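ABC transporter, substrate binding protein (Polyamine) (Agrobacterium tumefaciens, PDB 4EUO) binds gamma-aminobutyric acid (GABA) in the periplasm and probably delivers it to an ABC transporter as the substrate-binding component. Local coordinates at residues Val56-Gly61 with Val96-Tyr101; Leu3-Trp8 with Met241-Leu246; Ala64-Pro69 with Tyr296-Arg301; Ala21-Val26 with Ala250-Asp255. One frame throughout, in Å; residues are numbered along the deposited sequence.

In the fold
Contacts 1 and 2 are buried and share one sheet: strands 3-6 and 56-60 are parallel neighbours in it, and both contacts reach the bound GABA. Contact 1 is polar and aromatic, a buried carboxylate held by a serine, two pocket rings, and waters linking Y101 to E60 and G61, whereas contact 2 is wholly apolar, with helix 237-247 packed on the sheet. Contact 4 lies further out, about 20 Å from the centre of the chain, where helices 10-28 and 250-260 meet through one salt bridge; it touches contact 2 through F24 and L246. Contact 3, at the surface, touches contact 1 where A64 meets V59, and relies on methyl packing, a glutamine laid across arginine carbons, and bridging waters.

Contact 1. Residues Val56-Gly61 with Val96-Tyr101; sequences VVDVEG and VGSFYY. With ABU (gamma-amino-butanoic acid), chain E.
The F99 ring has D58 OD2 near its plane at one edge, 3.4 Å from CE2, and the GABA chain at the edge round CZ, with CG of the ligand 3.6 Å from that atom. The Y101 ring turns a face to the ligand instead: GABA CD sits 3.9 Å above its plane, offset toward the rim. Y262 stacks on F99, and W200 meets the Y101 ring steeply. The D58 carboxylate is inclined 36° to the F99 ring. S98 OG donates to D58 OD2 across 2.7 Å, reaching it from above the carboxylate plane, and Q16 NE2 bonds to the same oxygen. W8 NE1 is hydrogen-bonded to OD1, so both oxygens of this buried acid are engaged. Strands 56-60 and 96-107 of the substrate-binding-protein fold are inclined at 59° over these segments and not directly paired, since strand 215-229 lies between them in the sheet; E60, F99 and Y101, in the C-terminal parts of the two segments, line the GABA pocket. F99 CG lies between its backbone N and carbonyl carbon (chi1 61°), which carries the ring toward D58 and the ligand. Water 1 accepts from the GABA amine, donates to E60 OE2 across 2.7 Å and also bonds to Y101 OH. Y40 and Y135 hold the E60 carboxylate as well. A second water joins Y101 OH, at 2.6 Å, to G61 N, which donates to it.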
# COMPACT_ATOMS: atom_id res chain seq x y z
N VAL A 56 -13.65 -0.80 -10.25
CA VAL A 56 -12.45 -1.51 -9.83
C VAL A 56 -11.82 -0.60 -8.78
O VAL A 56 -11.68 0.61 -8.98
CB VAL A 56 -11.48 -1.78 -10.99
CG1 VAL A 56 -10.15 -2.37 -10.46
CG2 VAL A 56 -12.11 -2.75 -12.01
N VAL A 57 -11.47 -1.20 -7.64
CA VAL A 57 -10.84 -0.45 -6.57
C VAL A 57 -9.49 -1.09 -6.20
O VAL A 57 -9.39 -2.30 -6.03
CB VAL A 57 -11.74 -0.39 -5.32
CG1 VAL A 57 -11.18 0.56 -4.25
CG2 VAL A 57 -13.18 0.05 -5.66
N ASP A 58 -8.49 -0.23 -6.05
CA ASP A 58 -7.21 -0.67 -5.52
C ASP A 58 -7.31 -0.52 -3.99
O ASP A 58 -7.53 0.58 -3.46
CB ASP A 58 -6.12 0.21 -6.11
CG ASP A 58 -4.73 -0.14 -5.64
OD1 ASP A 58 -4.53 -0.21 -4.41
OD2 ASP A 58 -3.87 -0.37 -6.49
N VAL A 59 -7.17 -1.66 -3.30
CA VAL A 59 -7.31 -1.71 -1.84
C VAL A 59 -6.09 -2.35 -1.21
O VAL A 59 -5.30 -3.00 -1.88
CB VAL A 59 -8.59 -2.50 -1.43
CG1 VAL A 59 -9.86 -1.85 -1.97
CG2 VAL A 59 -8.50 -3.96 -1.88
N GLU A 60 -6.00 -2.27 0.13
CA GLU A 60 -4.95 -3.00 0.83
C GLU A 60 -5.28 -4.49 0.85
O GLU A 60 -6.47 -4.86 0.99
CB GLU A 60 -4.80 -2.44 2.25
CG GLU A 60 -4.11 -1.07 2.19
CD GLU A 60 -4.48 -0.11 3.32
OE1 GLU A 60 -5.63 -0.12 3.80
OE2 GLU A 60 -3.61 0.72 3.66
N GLY A 61 -4.26 -5.34 0.76
CA GLY A 61 -4.51 -6.78 0.67
C GLY A 61 -5.20 -7.40 1.86
O GLY A 61 -5.95 -8.39 1.70
N VAL A 96 -7.09 -10.03 -6.68
CA VAL A 96 -5.77 -10.37 -7.17
C VAL A 96 -4.86 -9.21 -6.78
O VAL A 96 -5.33 -8.09 -6.51
CB VAL A 96 -5.72 -10.62 -8.69
CG1 VAL A 96 -6.55 -11.86 -9.07
CG2 VAL A 96 -6.16 -9.40 -9.47
N GLY A 97 -3.56 -9.44 -6.80
CA GLY A 97 -2.64 -8.37 -6.46
C GLY A 97 -2.62 -7.25 -7.48
O GLY A 97 -2.81 -7.47 -8.67
N SER A 98 -2.40 -6.02 -7.00
CA SER A 98 -2.27 -4.81 -7.78
C SER A 98 -0.79 -4.41 -7.90
O SER A 98 -0.30 -4.07 -8.98
CB SER A 98 -3.06 -3.68 -7.12
OG SER A 98 -2.92 -2.50 -7.90
N PHE A 99 -0.08 -4.41 -6.76
CA PHE A 99 1.34 -4.12 -6.71
C PHE A 99 1.87 -4.51 -5.35
O PHE A 99 1.08 -4.63 -4.39
CB PHE A 99 1.69 -2.65 -7.01
CG PHE A 99 1.09 -1.63 -6.06
CD1 PHE A 99 1.80 -1.20 -4.94
CD2 PHE A 99 -0.15 -1.09 -6.30
CE1 PHE A 99 1.26 -0.25 -4.06
CE2 PHE A 99 -0.70 -0.14 -5.43
CZ PHE A 99 0.01 0.28 -4.33
N TYR A 100 3.20 -4.67 -5.27
CA TYR A 100 3.88 -5.09 -4.05
C TYR A 100 4.71 -3.92 -3.58
O TYR A 100 5.38 -3.26 -4.38
CB TYR A 100 4.70 -6.34 -4.40
CG TYR A 100 5.45 -6.99 -3.27
CD1 TYR A 100 4.85 -7.95 -2.47
CD2 TYR A 100 6.81 -6.76 -3.08
CE1 TYR A 100 5.57 -8.65 -1.50
CE2 TYR A 100 7.54 -7.43 -2.09
CZ TYR A 100 6.91 -8.39 -1.33
OH TYR A 100 7.63 -9.12 -0.41
N TYR A 101 4.66 -3.61 -2.28
CA TYR A 101 5.32 -2.41 -1.79
C TYR A 101 5.94 -2.64 -0.44
O TYR A 101 5.70 -3.66 0.20
CB TYR A 101 4.30 -1.25 -1.70
CG TYR A 101 3.21 -1.41 -0.66
CD1 TYR A 101 3.37 -0.91 0.63
CD2 TYR A 101 2.00 -2.04 -0.98
CE1 TYR A 101 2.36 -1.05 1.58
CE2 TYR A 101 0.99 -2.19 -0.03
CZ TYR A 101 1.17 -1.68 1.24
OH TYR A 101 0.18 -1.77 2.18
N ABU E . -1.78 0.85 0.03
CD ABU E . -0.56 1.34 -0.62
CB ABU E . -0.81 2.62 -1.38
CG ABU E . 0.45 3.06 -2.04
C ABU E . 0.39 4.40 -2.74
O ABU E . 1.55 5.00 -3.02
OXT ABU E . -0.73 5.04 -2.97
O HOH W 1 -1.05 0.52 2.94
O HOH W 2 -1.66 -3.59 1.71

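Contact 2. Residues Leu3-Trp8 with Met241-Leu246. With ABU (gamma-amino-butanoic acid), chain E.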
# COMPACT_ATOMS: atom_id res chain seq x y z
N LEU A 3 -15.90 3.06 -17.33
CA LEU A 3 -15.52 2.29 -16.15
C LEU A 3 -14.84 3.25 -15.19
O LEU A 3 -14.04 4.07 -15.63
CB LEU A 3 -14.55 1.18 -16.57
CG LEU A 3 -14.11 0.26 -15.46
CD1 LEU A 3 -14.80 -1.05 -15.55
CD2 LEU A 3 -12.60 0.07 -15.48
N VAL A 4 -15.11 3.12 -13.87
CA VAL A 4 -14.50 3.97 -12.88
C VAL A 4 -13.50 3.16 -12.03
O VAL A 4 -13.86 2.13 -11.46
CB VAL A 4 -15.54 4.65 -11.97
CG1 VAL A 4 -14.86 5.48 -10.89
CG2 VAL A 4 -16.51 5.53 -12.78
N PHE A 5 -12.27 3.66 -11.98
CA PHE A 5 -11.18 3.08 -11.19
C PHE A 5 -10.86 3.95 -10.02
O PHE A 5 -10.60 5.13 -10.20
CB PHE A 5 -9.95 2.87 -12.10
CG PHE A 5 -8.72 2.38 -11.36
CD1 PHE A 5 -8.68 1.11 -10.80
CD2 PHE A 5 -7.62 3.20 -11.21
CE1 PHE A 5 -7.54 0.66 -10.13
CE2 PHE A 5 -6.48 2.74 -10.52
CZ PHE A 5 -6.45 1.47 -10.01
N SER A 6 -10.93 3.38 -8.80
CA SER A 6 -10.60 4.11 -7.58
C SER A 6 -9.27 3.64 -7.03
O SER A 6 -9.03 2.44 -6.91
CB SER A 6 -11.66 3.88 -6.51
OG SER A 6 -11.30 4.49 -5.28
N SER A 7 -8.42 4.59 -6.66
CA SER A 7 -7.12 4.26 -6.07
C SER A 7 -6.74 5.33 -5.05
O SER A 7 -7.61 6.05 -4.55
CB SER A 7 -6.07 3.98 -7.15
OG SER A 7 -4.89 3.46 -6.56
N TRP A 8 -5.45 5.44 -4.72
CA TRP A 8 -4.99 6.18 -3.58
C TRP A 8 -4.60 7.61 -3.87
O TRP A 8 -4.03 8.27 -3.01
CB TRP A 8 -3.83 5.37 -2.94
CG TRP A 8 -4.31 4.03 -2.48
CD1 TRP A 8 -4.41 2.88 -3.22
CD2 TRP A 8 -4.88 3.73 -1.20
NE1 TRP A 8 -5.01 1.89 -2.48
CE2 TRP A 8 -5.33 2.39 -1.24
CE3 TRP A 8 -5.10 4.48 -0.03
CZ2 TRP A 8 -5.92 1.76 -0.14
CZ3 TRP A 8 -5.72 3.86 1.05
CH2 TRP A 8 -6.09 2.51 1.00
N MET A 241 -13.92 -6.96 -14.81
CA MET A 241 -13.09 -8.15 -14.90
C MET A 241 -12.06 -8.02 -16.00
O MET A 241 -10.89 -8.40 -15.80
CB MET A 241 -13.94 -9.43 -15.10
CG MET A 241 -14.99 -9.65 -14.06
SD MET A 241 -14.29 -9.73 -12.38
CE MET A 241 -15.81 -9.46 -11.43
N LYS A 242 -12.44 -7.43 -17.15
CA LYS A 242 -11.50 -7.19 -18.24
C LYS A 242 -10.43 -6.19 -17.84
O LYS A 242 -9.26 -6.32 -18.23
CB LYS A 242 -12.24 -6.71 -19.51
CG LYS A 242 -13.07 -7.80 -20.17
CD LYS A 242 -13.84 -7.23 -21.35
CE LYS A 242 -14.76 -8.26 -21.97
NZ LYS A 242 -15.62 -7.65 -23.02
N PHE A 243 -10.82 -5.18 -17.02
CA PHE A 243 -9.85 -4.19 -16.59
C PHE A 243 -8.82 -4.84 -15.66
O PHE A 243 -7.62 -4.57 -15.82
CB PHE A 243 -10.56 -3.03 -15.88
CG PHE A 243 -9.60 -1.95 -15.44
CD1 PHE A 243 -9.20 -0.94 -16.31
CD2 PHE A 243 -9.01 -1.99 -14.18
CE1 PHE A 243 -8.29 0.04 -15.91
CE2 PHE A 243 -8.09 -1.01 -13.78
CZ PHE A 243 -7.71 -0.03 -14.65
N ILE A 244 -9.28 -5.71 -14.75
CA ILE A 244 -8.35 -6.38 -13.83
C ILE A 244 -7.41 -7.29 -14.63
O ILE A 244 -6.19 -7.30 -14.39
CB ILE A 244 -9.10 -7.10 -12.73
CG1 ILE A 244 -9.78 -6.06 -11.80
CG2 ILE A 244 -8.15 -8.02 -11.94
CD1 ILE A 244 -10.58 -6.66 -10.68
N ALA A 245 -7.95 -8.01 -15.65
CA ALA A 245 -7.11 -8.88 -16.48
C ALA A 245 -6.03 -8.04 -17.18
O ALA A 245 -4.88 -8.47 -17.26
CB ALA A 245 -7.99 -9.59 -17.50
N LEU A 246 -6.39 -6.85 -17.66
CA LEU A 246 -5.46 -5.98 -18.31
C LEU A 246 -4.42 -5.41 -17.31
O LEU A 246 -3.21 -5.48 -17.55
CB LEU A 246 -6.22 -4.85 -19.04
CG LEU A 246 -5.41 -3.79 -19.80
CD1 LEU A 246 -4.79 -2.71 -18.88
CD2 LEU A 246 -4.38 -4.40 -20.77
N ABU E . -1.78 0.85 0.03
CD ABU E . -0.56 1.34 -0.62
CB ABU E . -0.81 2.62 -1.38
CG ABU E . 0.45 3.06 -2.04
C ABU E . 0.39 4.40 -2.74
O ABU E . 1.55 5.00 -3.02
OXT ABU E . -0.73 5.04 -2.97
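L3 lays its CD2 methyl against the root of the F243 ring, 3.6 Å from F243 CG and much the same from CD1, while F243 CB touches this methyl too. The approach to the ring is oblique. F5, two residues further along the strand, meets the far part of the same ring: F5 CD1 is 3.7 Å from F243 CE2. Seen from F5, the partner comes over a face, with F243 CZ 4.1 Å above the F5 plane and offset toward the rim. The ring centroids are 5.4 Å apart and the planes 39° apart, an oblique aromatic pair. F243 reaches both strand residues because its CG is anti to the backbone N (chi1 -179°), which throws the ring off the helix toward the sheet. No hydrogen bond crosses between the segments; the contact is carried by carbon surfaces alone. V32 and V56, from the strands flanking 3-6, also touch F243, and F24 of helix 10-28 meets its ring edge-to-face. At the C-terminal end of segment 3-8, W8 belongs to the ligand site: GABA N lies 4.0 Å above one face of the indole, offset toward the rim. This is a helix packed on three parallel strands, 32-35, 3-6 and 56-60, an apolar layer of the alpha/beta architecture of periplasmic binding proteins, with strand 3-6 leading into the GABA pocket.

Contact 3. Residues Ala64-Pro69 with Tyr296-Arg301; sequences AAQAGP and YWAQHR
Q66 and R301 cross at about a right angle, the glutamine amide lying beside the aliphatic part of the arginine, with Q66 CD 3.6 Å from R301 CD. Here A65 and Q66, on the helix that follows strand 56-60, meet A298 near the end of helix 294-299 and R301 at the start of helix 301-313, a surface junction with the C-terminal helices of the solute-binding-protein fold. The amide and guanidinium planes are 44° apart, and Q66 NE2 stands oblique to the guanidinium. Q66 is bent at chi2 (87°), which turns the amide so that CD lies against R301 CD while NE2 points back to its own helix; R301 runs extended from CG to NE. Their polar ends have other partners: R301 NE forms a salt bridge with D62, Q66 OE1 bonds to K70 NZ, and Q66 NE2 bonds to the carbonyl of Y63. Those bonds probably fix the rotation of the amide. Beside the crossing, A298, with only a methyl, lets the backbones come close: its CA is 5.3 Å from Q66 CA. The methyls A65 CB and A298 CB meet at 3.7 Å, and Q66 CB rests against A298 O. Two waters finish the junction. Water 4 donates both to Q66 OE1 and to A298 O, the latter across 2.8 Å; water 3 lies at the edge of the guanidinium, in its plane, accepting from R301 NH1 at 2.8 Å and donating to Q66 OE1 at 3.2 Å.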
# COMPACT_ATOMS: atom_id res chain seq x y z
N ALA A 64 -8.81 -6.71 1.30
CA ALA A 64 -9.33 -7.56 0.20
C ALA A 64 -9.62 -8.96 0.67
O ALA A 64 -10.62 -9.55 0.23
CB ALA A 64 -8.29 -7.62 -0.91
N ALA A 65 -8.74 -9.54 1.51
CA ALA A 65 -8.86 -10.93 1.93
C ALA A 65 -10.00 -11.17 2.88
O ALA A 65 -10.35 -12.35 3.11
CB ALA A 65 -7.54 -11.43 2.50
N GLN A 66 -10.59 -10.13 3.46
CA GLN A 66 -11.74 -10.36 4.32
C GLN A 66 -13.03 -9.72 3.83
O GLN A 66 -14.08 -9.99 4.41
CB GLN A 66 -11.42 -10.05 5.77
CG GLN A 66 -10.96 -8.63 5.97
CD GLN A 66 -12.05 -7.65 6.19
OE1 GLN A 66 -12.71 -7.66 7.24
NE2 GLN A 66 -12.25 -6.75 5.21
N ALA A 67 -12.99 -8.88 2.80
CA ALA A 67 -14.19 -8.16 2.36
C ALA A 67 -15.18 -9.04 1.58
O ALA A 67 -16.38 -8.77 1.63
CB ALA A 67 -13.79 -6.91 1.56
N GLY A 68 -14.71 -10.09 0.93
CA GLY A 68 -15.61 -10.97 0.16
C GLY A 68 -16.71 -11.66 0.97
O GLY A 68 -17.91 -11.43 0.73
N PRO A 69 -16.31 -12.37 2.06
CA PRO A 69 -17.31 -13.02 2.94
C PRO A 69 -18.29 -12.06 3.60
O PRO A 69 -19.36 -12.48 4.03
CB PRO A 69 -16.43 -13.71 4.00
CG PRO A 69 -15.14 -13.96 3.32
CD PRO A 69 -14.94 -12.73 2.46
N TYR A 296 -3.02 -12.80 8.31
CA TYR A 296 -3.20 -12.68 9.75
C TYR A 296 -4.06 -11.46 10.07
O TYR A 296 -5.02 -11.54 10.83
CB TYR A 296 -1.84 -12.54 10.46
CG TYR A 296 -1.98 -12.32 11.94
CD1 TYR A 296 -2.08 -13.40 12.81
CD2 TYR A 296 -2.01 -11.04 12.48
CE1 TYR A 296 -2.24 -13.21 14.17
CE2 TYR A 296 -2.18 -10.83 13.84
CZ TYR A 296 -2.29 -11.92 14.68
OH TYR A 296 -2.47 -11.71 16.01
N TRP A 297 -3.73 -10.32 9.44
CA TRP A 297 -4.52 -9.12 9.64
C TRP A 297 -5.96 -9.32 9.14
O TRP A 297 -6.90 -8.91 9.84
CB TRP A 297 -3.86 -7.93 8.93
CG TRP A 297 -2.85 -7.23 9.79
CD1 TRP A 297 -1.55 -7.61 10.02
CD2 TRP A 297 -3.05 -6.01 10.49
NE1 TRP A 297 -0.93 -6.67 10.82
CE2 TRP A 297 -1.83 -5.67 11.11
CE3 TRP A 297 -4.12 -5.12 10.58
CZ2 TRP A 297 -1.67 -4.49 11.84
CZ3 TRP A 297 -3.96 -3.94 11.28
CH2 TRP A 297 -2.75 -3.64 11.91
N ALA A 298 -6.16 -9.97 7.99
CA ALA A 298 -7.52 -10.17 7.47
C ALA A 298 -8.35 -10.97 8.49
O ALA A 298 -9.50 -10.64 8.73
CB ALA A 298 -7.45 -10.95 6.18
N GLN A 299 -7.73 -11.96 9.15
CA GLN A 299 -8.45 -12.84 10.12
C GLN A 299 -8.81 -12.10 11.39
O GLN A 299 -9.72 -12.54 12.11
CB GLN A 299 -7.60 -14.07 10.47
CG GLN A 299 -7.40 -15.05 9.32
CD GLN A 299 -6.51 -16.25 9.65
OE1 GLN A 299 -5.62 -16.64 8.89
NE2 GLN A 299 -6.71 -16.89 10.78
N HIS A 300 -8.11 -11.00 11.72
CA HIS A 300 -8.30 -10.27 12.97
C HIS A 300 -8.57 -8.80 12.68
O HIS A 300 -8.39 -7.94 13.55
CB HIS A 300 -7.01 -10.38 13.81
CG HIS A 300 -6.53 -11.79 14.06
ND1 HIS A 300 -6.86 -12.50 15.21
CD2 HIS A 300 -5.74 -12.56 13.30
CE1 HIS A 300 -6.28 -13.69 15.08
NE2 HIS A 300 -5.59 -13.78 13.95
N ARG A 301 -9.05 -8.49 11.47
CA ARG A 301 -9.09 -7.10 11.04
C ARG A 301 -9.88 -6.16 11.90
O ARG A 301 -9.41 -5.07 12.25
CB ARG A 301 -9.47 -6.98 9.57
CG ARG A 301 -8.96 -5.72 8.90
CD ARG A 301 -9.29 -5.70 7.41
NE ARG A 301 -8.79 -4.45 6.82
CZ ARG A 301 -9.38 -3.26 6.94
NH1 ARG A 301 -10.62 -3.17 7.43
NH2 ARG A 301 -8.78 -2.17 6.50
O HOH W 3 -12.49 -4.86 8.68
O HOH W 4 -12.18 -10.07 9.33

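Contact 4. Residues Ala21-Val26 with Ala250-Asp255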
# COMPACT_ATOMS: atom_id res chain seq x y z
N ALA A 21 -4.79 2.90 -18.20
CA ALA A 21 -6.00 3.44 -18.81
C ALA A 21 -6.11 3.41 -20.30
O ALA A 21 -7.10 2.88 -20.81
CB ALA A 21 -6.33 4.82 -18.26
N GLU A 22 -5.06 3.84 -21.03
CA GLU A 22 -5.12 3.78 -22.49
C GLU A 22 -5.06 2.38 -23.01
O GLU A 22 -5.74 2.07 -23.99
CB GLU A 22 -4.07 4.65 -23.13
CG GLU A 22 -4.55 6.08 -23.17
CD GLU A 22 -3.67 7.03 -23.96
OE1 GLU A 22 -4.22 7.86 -24.71
OE2 GLU A 22 -2.43 6.92 -23.84
N LYS A 23 -4.27 1.50 -22.37
CA LYS A 23 -4.20 0.11 -22.79
C LYS A 23 -5.61 -0.50 -22.76
O LYS A 23 -5.99 -1.19 -23.71
CB LYS A 23 -3.28 -0.70 -21.86
CG LYS A 23 -1.78 -0.58 -22.16
CD LYS A 23 -0.96 -1.41 -21.16
CE LYS A 23 0.53 -1.19 -21.24
NZ LYS A 23 0.94 0.18 -20.74
N PHE A 24 -6.39 -0.20 -21.71
CA PHE A 24 -7.75 -0.73 -21.57
C PHE A 24 -8.67 -0.17 -22.65
O PHE A 24 -9.45 -0.92 -23.24
CB PHE A 24 -8.33 -0.43 -20.18
CG PHE A 24 -9.64 -1.14 -19.93
CD1 PHE A 24 -9.70 -2.53 -19.89
CD2 PHE A 24 -10.82 -0.43 -19.78
CE1 PHE A 24 -10.91 -3.19 -19.63
CE2 PHE A 24 -12.01 -1.08 -19.49
CZ PHE A 24 -12.05 -2.46 -19.43
N MET A 25 -8.54 1.13 -22.94
CA MET A 25 -9.36 1.88 -23.90
C MET A 25 -9.16 1.36 -25.30
O MET A 25 -10.13 1.20 -26.04
CB MET A 25 -9.01 3.38 -23.86
CG MET A 25 -9.42 4.09 -22.60
SD MET A 25 -8.42 5.58 -22.37
CE MET A 25 -8.98 6.09 -20.77
N VAL A 26 -7.90 1.07 -25.65
CA VAL A 26 -7.49 0.54 -26.94
C VAL A 26 -8.03 -0.88 -27.13
O VAL A 26 -8.64 -1.17 -28.16
CB VAL A 26 -5.96 0.68 -27.14
CG1 VAL A 26 -5.45 -0.16 -28.31
CG2 VAL A 26 -5.58 2.15 -27.33
N ALA A 250 1.39 -8.69 -17.97
CA ALA A 250 2.82 -8.47 -17.82
C ALA A 250 3.31 -7.10 -18.17
O ALA A 250 4.01 -6.50 -17.36
CB ALA A 250 3.60 -9.53 -18.60
N GLN A 251 2.97 -6.62 -19.37
CA GLN A 251 3.45 -5.30 -19.77
C GLN A 251 2.84 -4.19 -18.91
O GLN A 251 3.56 -3.28 -18.51
CB GLN A 251 3.21 -5.02 -21.28
CG GLN A 251 3.98 -3.82 -21.81
CD GLN A 251 5.49 -3.96 -21.76
OE1 GLN A 251 6.08 -4.85 -22.40
NE2 GLN A 251 6.14 -3.07 -21.04
N ALA A 252 1.53 -4.26 -18.64
CA ALA A 252 0.81 -3.30 -17.80
C ALA A 252 1.45 -3.25 -16.40
O ALA A 252 1.64 -2.15 -15.87
CB ALA A 252 -0.65 -3.67 -17.72
N GLN A 253 1.82 -4.41 -15.85
CA GLN A 253 2.45 -4.44 -14.52
C GLN A 253 3.88 -3.87 -14.57
O GLN A 253 4.32 -3.14 -13.66
CB GLN A 253 2.44 -5.85 -13.97
CG GLN A 253 1.10 -6.24 -13.38
CD GLN A 253 0.93 -5.60 -12.01
OE1 GLN A 253 1.83 -5.69 -11.19
NE2 GLN A 253 -0.23 -4.97 -11.75
N ALA A 254 4.64 -4.22 -15.63
CA ALA A 254 5.98 -3.67 -15.76
C ALA A 254 5.89 -2.14 -15.89
O ALA A 254 6.69 -1.44 -15.30
CB ALA A 254 6.66 -4.26 -17.01
N ASP A 255 4.92 -1.63 -16.66
CA ASP A 255 4.79 -0.18 -16.81
C ASP A 255 4.38 0.51 -15.52
O ASP A 255 4.93 1.56 -15.21
CB ASP A 255 3.82 0.16 -17.96
CG ASP A 255 4.32 -0.28 -19.34
OD1 ASP A 255 5.51 -0.66 -19.46
OD2 ASP A 255 3.50 -0.33 -20.26
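Segments 21-26 and 250-255 are helical and nearly antiparallel, their axes 11.2 Å apart at closest approach and their directions 158° apart, a spacing wide enough that a long side chain has to span it. K23 does so. Its chain runs extended across the gap and bends only at chi4 (70°), which turns the ammonium toward D255. K23 NZ then donates to D255 OD2 across 2.7 Å, a salt bridge that uses the anti lone pair of that oxygen, the one directed away from OD1. On the way the lysine carbons pass A252: K23 CD lies 4.1 Å from A252 CB, and K23 CE 4.0 Å from A252 CA. Q251 is a looser neighbour, one turn before D255 on the same helix. Its NE2 donates to D255 OD1 across 2.9 Å, with the acceptor almost in the amide plane; NE2 meets OD1 on the syn side, 33° out of the carboxylate plane. The two carboxylate oxygens thus have different partners, one from each helix, which should restrain rotation of the group. K23 NZ also bonds to the carbonyl of A19, one turn earlier in its own helix. Helix 10-28 follows strand 3-6 and helix 250-260 follows helix 237-247, so the bridge joins two outer helices of the periplasmic-binding-protein fold. With an ammonium at one oxygen and an amide N-H at the other, D255 is probably kept ionised, and the two helices are tied by charge at a partly exposed edge.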